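Local coordinates for protein toll-like receptor 13 (Mus musculus, PDB 4Z0C) that recognises and binds bacterial 23S rRNA as an innate immune receptor, signalling through MYD88 and TRAF6 to activate NF-kappa-B, at residues A[367-378]-A[392-401]. Numbering follows the deposited sequence.
Sequences FPDFAFSPLKHL and NNLAFSGLFA. With NAG (2-acetamido-2-deoxy-beta-D-glucopyranose), chain Q.
Consecutive turns of the leucine-rich-repeat solenoid stack here through convex-side loops 367-378 and 392-401, joined by Asn-392 and the Phe-372/Phe-396 pair. Asn-392 spends ND2 on two acceptors, Phe-367 O at 2.8 Å (N-H...O 176°) and Asp-369 OD1 at 2.9 Å. Both acceptors lie close to the amide plane, consistent with the two bonds holding the amide's rotation; CG anti to the backbone N (chi1 174°) carries it toward 367-378. Phe-370 N donates to Leu-394 O from above the carbonyl plane, whereas Phe-372 N lies in the carbonyl plane of Ala-395, 3.0 Å from its O. Ser-373 OG donates a hydrogen bond to Ser-397 O at 2.7 Å. On the side facing the strands, the rings of Phe-372 and Phe-396 run side by side, planes 10° apart but slid until they barely overlap, centroids 5.2 Å apart. Leu-399 CD1 packs on Phe-372 CB, while its CD2 lies against Leu-375 O at 3.2 Å and near Leu-378 CB. A water links Leu-378 O to Ala-401 N. NAG C4 approaches Phe-370 CD2 obliquely. Inward, Phe-372 and Phe-396 rest on Leu-381 of strand 380-382, and Phe-372, Leu-375 and Leu-378 touch Leu-357 of strand 356-358.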
loop_
_atom_site.group_PDB
_atom_site.type_symbol
_atom_site.label_atom_id
_atom_site.label_comp_id
_atom_site.label_asym_id
_atom_site.label_seq_id
_atom_site.Cartn_x
_atom_site.Cartn_y
_atom_site.Cartn_z
ATOM N N PHE A 367 14.471 7.773 27.638
ATOM C CA PHE A 367 15.308 8.796 28.224
ATOM C C PHE A 367 14.767 9.038 29.610
ATOM O O PHE A 367 13.554 9.023 29.815
ATOM C CB PHE A 367 15.217 10.098 27.432
ATOM C CG PHE A 367 15.642 9.961 26.007
ATOM C CD1 PHE A 367 16.977 10.061 25.661
ATOM C CD2 PHE A 367 14.714 9.727 25.014
ATOM C CE1 PHE A 367 17.382 9.929 24.354
ATOM C CE2 PHE A 367 15.114 9.599 23.700
ATOM C CZ PHE A 367 16.456 9.703 23.373
ATOM N N PRO A 368 15.666 9.261 30.573
ATOM C CA PRO A 368 15.234 9.518 31.948
ATOM C C PRO A 368 14.651 10.909 32.120
ATOM O O PRO A 368 14.849 11.781 31.268
ATOM C CB PRO A 368 16.531 9.369 32.751
ATOM C CG PRO A 368 17.609 9.653 31.784
ATOM C CD PRO A 368 17.125 9.148 30.454
ATOM N N ASP A 369 13.953 11.101 33.237
ATOM C CA ASP A 369 13.350 12.376 33.605
ATOM C C ASP A 369 14.380 13.503 33.587
ATOM O O ASP A 369 15.504 13.333 34.052
ATOM C CB ASP A 369 12.737 12.277 35.000
ATOM C CG ASP A 369 11.698 11.182 35.100
ATOM O OD1 ASP A 369 11.200 10.737 34.039
ATOM O OD2 ASP A 369 11.402 10.749 36.236
ATOM N N PHE A 370 13.968 14.641 33.037
ATOM C CA PHE A 370 14.780 15.858 32.962
ATOM C C PHE A 370 16.064 15.744 32.139
ATOM O O PHE A 370 16.896 16.630 32.198
ATOM C CB PHE A 370 15.069 16.402 34.365
ATOM C CG PHE A 370 13.862 16.431 35.252
ATOM C CD1 PHE A 370 12.945 17.459 35.157
ATOM C CD2 PHE A 370 13.621 15.402 36.156
ATOM C CE1 PHE A 370 11.812 17.479 35.966
ATOM C CE2 PHE A 370 12.486 15.410 36.972
ATOM C CZ PHE A 370 11.580 16.449 36.879
ATOM N N ALA A 371 16.199 14.686 31.343
ATOM C CA ALA A 371 17.398 14.475 30.525
ATOM C C ALA A 371 17.765 15.675 29.669
ATOM O O ALA A 371 18.937 16.035 29.582
ATOM C CB ALA A 371 17.250 13.239 29.647
ATOM N N PHE A 372 16.775 16.274 29.012
ATOM C CA PHE A 372 17.054 17.394 28.121
ATOM C C PHE A 372 16.893 18.759 28.798
ATOM O O PHE A 372 17.206 19.794 28.205
ATOM C CB PHE A 372 16.171 17.311 26.868
ATOM C CG PHE A 372 16.451 16.110 26.018
ATOM C CD1 PHE A 372 17.482 16.125 25.097
ATOM C CD2 PHE A 372 15.691 14.960 26.148
ATOM C CE1 PHE A 372 17.751 15.016 24.320
ATOM C CE2 PHE A 372 15.962 13.846 25.381
ATOM C CZ PHE A 372 16.986 13.869 24.466
ATOM N N SER A 373 16.469 18.755 30.056
ATOM C CA SER A 373 16.118 19.992 30.758
ATOM C C SER A 373 17.169 21.127 30.834
ATOM O O SER A 373 16.792 22.305 30.842
ATOM C CB SER A 373 15.583 19.671 32.147
ATOM O OG SER A 373 14.396 18.914 32.055
ATOM N N PRO A 374 18.477 20.795 30.897
ATOM C CA PRO A 374 19.412 21.926 30.902
ATOM C C PRO A 374 19.406 22.707 29.583
ATOM O O PRO A 374 19.794 23.876 29.563
ATOM C CB PRO A 374 20.780 21.257 31.089
ATOM C CG PRO A 374 20.496 19.900 31.595
ATOM C CD PRO A 374 19.192 19.511 30.991
ATOM N N LEU A 375 18.969 22.074 28.496
ATOM C CA LEU A 375 19.098 22.695 27.185
ATOM C C LEU A 375 17.981 23.700 26.929
ATOM O O LEU A 375 17.180 23.543 26.008
ATOM C CB LEU A 375 19.178 21.635 26.085
ATOM C CG LEU A 375 20.124 20.455 26.366
ATOM C CD1 LEU A 375 20.132 19.456 25.204
ATOM C CD2 LEU A 375 21.560 20.895 26.739
ATOM N N LYS A 376 17.975 24.774 27.711
ATOM C CA LYS A 376 16.866 25.717 27.718
ATOM C C LYS A 376 16.797 26.542 26.442
ATOM O O LYS A 376 15.817 27.240 26.210
ATOM C CB LYS A 376 16.984 26.654 28.918
ATOM C CG LYS A 376 17.000 25.929 30.271
ATOM C CD LYS A 376 15.712 26.164 31.045
ATOM C CE LYS A 376 15.983 26.519 32.509
ATOM N NZ LYS A 376 16.583 25.400 33.286
ATOM N N HIS A 377 17.825 26.448 25.606
ATOM C CA HIS A 377 17.852 27.192 24.353
ATOM C C HIS A 377 17.744 26.324 23.096
ATOM O O HIS A 377 17.796 26.842 21.979
ATOM C CB HIS A 377 19.100 28.074 24.306
ATOM C CG HIS A 377 18.921 29.403 24.973
ATOM N ND1 HIS A 377 19.485 29.704 26.193
ATOM C CD2 HIS A 377 18.255 30.515 24.581
ATOM C CE1 HIS A 377 19.164 30.940 26.531
ATOM N NE2 HIS A 377 18.420 31.455 25.568
ATOM N N LEU A 378 17.602 25.011 23.284
ATOM C CA LEU A 378 17.488 24.062 22.170
ATOM C C LEU A 378 16.336 24.443 21.222
ATOM O O LEU A 378 15.226 24.720 21.671
ATOM C CB LEU A 378 17.293 22.633 22.705
ATOM C CG LEU A 378 17.687 21.439 21.822
ATOM C CD1 LEU A 378 19.178 21.447 21.533
ATOM C CD2 LEU A 378 17.269 20.110 22.442
ATOM N N ASN A 392 8.724 9.318 27.161
ATOM C CA ASN A 392 8.768 9.742 28.558
ATOM C C ASN A 392 8.676 11.247 28.624
ATOM O O ASN A 392 9.684 11.931 28.449
ATOM C CB ASN A 392 10.046 9.291 29.269
ATOM C CG ASN A 392 10.146 9.857 30.693
ATOM O OD1 ASN A 392 9.127 10.225 31.300
ATOM N ND2 ASN A 392 11.373 9.974 31.209
ATOM N N ASN A 393 7.478 11.748 28.915
ATOM C CA ASN A 393 7.174 13.180 28.860
ATOM C C ASN A 393 8.105 14.070 29.686
ATOM O O ASN A 393 8.377 15.220 29.315
ATOM C CB ASN A 393 5.727 13.399 29.276
ATOM C CG ASN A 393 4.781 12.460 28.558
ATOM O OD1 ASN A 393 5.100 11.943 27.482
ATOM N ND2 ASN A 393 3.615 12.220 29.153
ATOM N N LEU A 394 8.592 13.524 30.800
ATOM C CA LEU A 394 9.451 14.264 31.721
ATOM C C LEU A 394 10.887 14.459 31.236
ATOM O O LEU A 394 11.613 15.288 31.782
ATOM C CB LEU A 394 9.456 13.617 33.112
ATOM C CG LEU A 394 8.203 13.810 33.959
ATOM C CD1 LEU A 394 8.403 13.120 35.283
ATOM C CD2 LEU A 394 7.931 15.292 34.172
ATOM N N ALA A 395 11.299 13.697 30.226
ATOM C CA ALA A 395 12.629 13.880 29.651
ATOM C C ALA A 395 12.750 15.218 28.919
ATOM O O ALA A 395 13.849 15.741 28.745
ATOM C CB ALA A 395 12.983 12.731 28.721
ATOM N N PHE A 396 11.619 15.782 28.505
ATOM C CA PHE A 396 11.642 16.997 27.701
ATOM C C PHE A 396 11.153 18.211 28.484
ATOM O O PHE A 396 10.892 19.273 27.919
ATOM C CB PHE A 396 10.806 16.813 26.429
ATOM C CG PHE A 396 11.176 15.589 25.635
ATOM C CD1 PHE A 396 12.344 15.553 24.900
ATOM C CD2 PHE A 396 10.345 14.487 25.612
ATOM C CE1 PHE A 396 12.689 14.437 24.168
ATOM C CE2 PHE A 396 10.684 13.371 24.876
ATOM C CZ PHE A 396 11.860 13.349 24.153
ATOM N N SER A 397 11.053 18.044 29.794
ATOM C CA SER A 397 10.602 19.104 30.680
ATOM C C SER A 397 11.430 20.381 30.521
ATOM O O SER A 397 12.657 20.366 30.670
ATOM C CB SER A 397 10.640 18.618 32.128
ATOM O OG SER A 397 9.982 19.534 32.977
ATOM N N GLY A 398 10.754 21.475 30.180
ATOM C CA GLY A 398 11.386 22.782 30.120
ATOM C C GLY A 398 12.073 23.154 28.815
ATOM O O GLY A 398 12.818 24.138 28.765
ATOM N N LEU A 399 11.843 22.378 27.759
ATOM C CA LEU A 399 12.349 22.747 26.437
ATOM C C LEU A 399 11.443 23.759 25.735
ATOM O O LEU A 399 10.958 23.504 24.634
ATOM C CB LEU A 399 12.523 21.518 25.543
ATOM C CG LEU A 399 13.644 20.554 25.910
ATOM C CD1 LEU A 399 13.710 19.405 24.921
ATOM C CD2 LEU A 399 14.963 21.292 25.962
ATOM N N PHE A 400 11.253 24.920 26.352
ATOM C CA PHE A 400 10.287 25.897 25.866
ATOM C C PHE A 400 10.729 26.619 24.587
ATOM O O PHE A 400 9.928 27.311 23.948
ATOM C CB PHE A 400 9.985 26.900 26.976
ATOM C CG PHE A 400 9.413 26.269 28.213
ATOM C CD1 PHE A 400 8.554 25.174 28.118
ATOM C CD2 PHE A 400 9.767 26.732 29.474
ATOM C CE1 PHE A 400 8.030 24.574 29.259
ATOM C CE2 PHE A 400 9.252 26.137 30.620
ATOM C CZ PHE A 400 8.379 25.056 30.513
ATOM N N ALA A 401 11.983 26.445 24.184
ATOM C CA ALA A 401 12.452 27.131 22.976
ATOM C C ALA A 401 12.370 26.272 21.715
ATOM O O ALA A 401 12.630 26.762 20.610
ATOM C CB ALA A 401 13.880 27.651 23.169
HETATM C C1 NAG Q . 19.014 16.180 36.459
HETATM C C2 NAG Q . 18.051 17.318 36.839
HETATM C C3 NAG Q . 17.351 17.060 38.184
HETATM C C4 NAG Q . 16.802 15.634 38.234
HETATM C C5 NAG Q . 17.945 14.675 37.921
HETATM C C6 NAG Q . 17.614 13.197 38.119
HETATM C C7 NAG Q . 18.423 19.659 36.101
HETATM C C8 NAG Q . 19.066 20.958 36.499
HETATM N N2 NAG Q . 18.746 18.597 36.855
HETATM O O3 NAG Q . 16.317 18.000 38.393
HETATM O O4 NAG Q . 16.218 15.349 39.483
HETATM O O5 NAG Q . 18.349 14.932 36.587
HETATM O O6 NAG Q . 16.815 12.704 37.066
HETATM O O7 NAG Q . 17.656 19.607 35.129
HETATM O O HOH W 1 14.193 24.695 24.310
#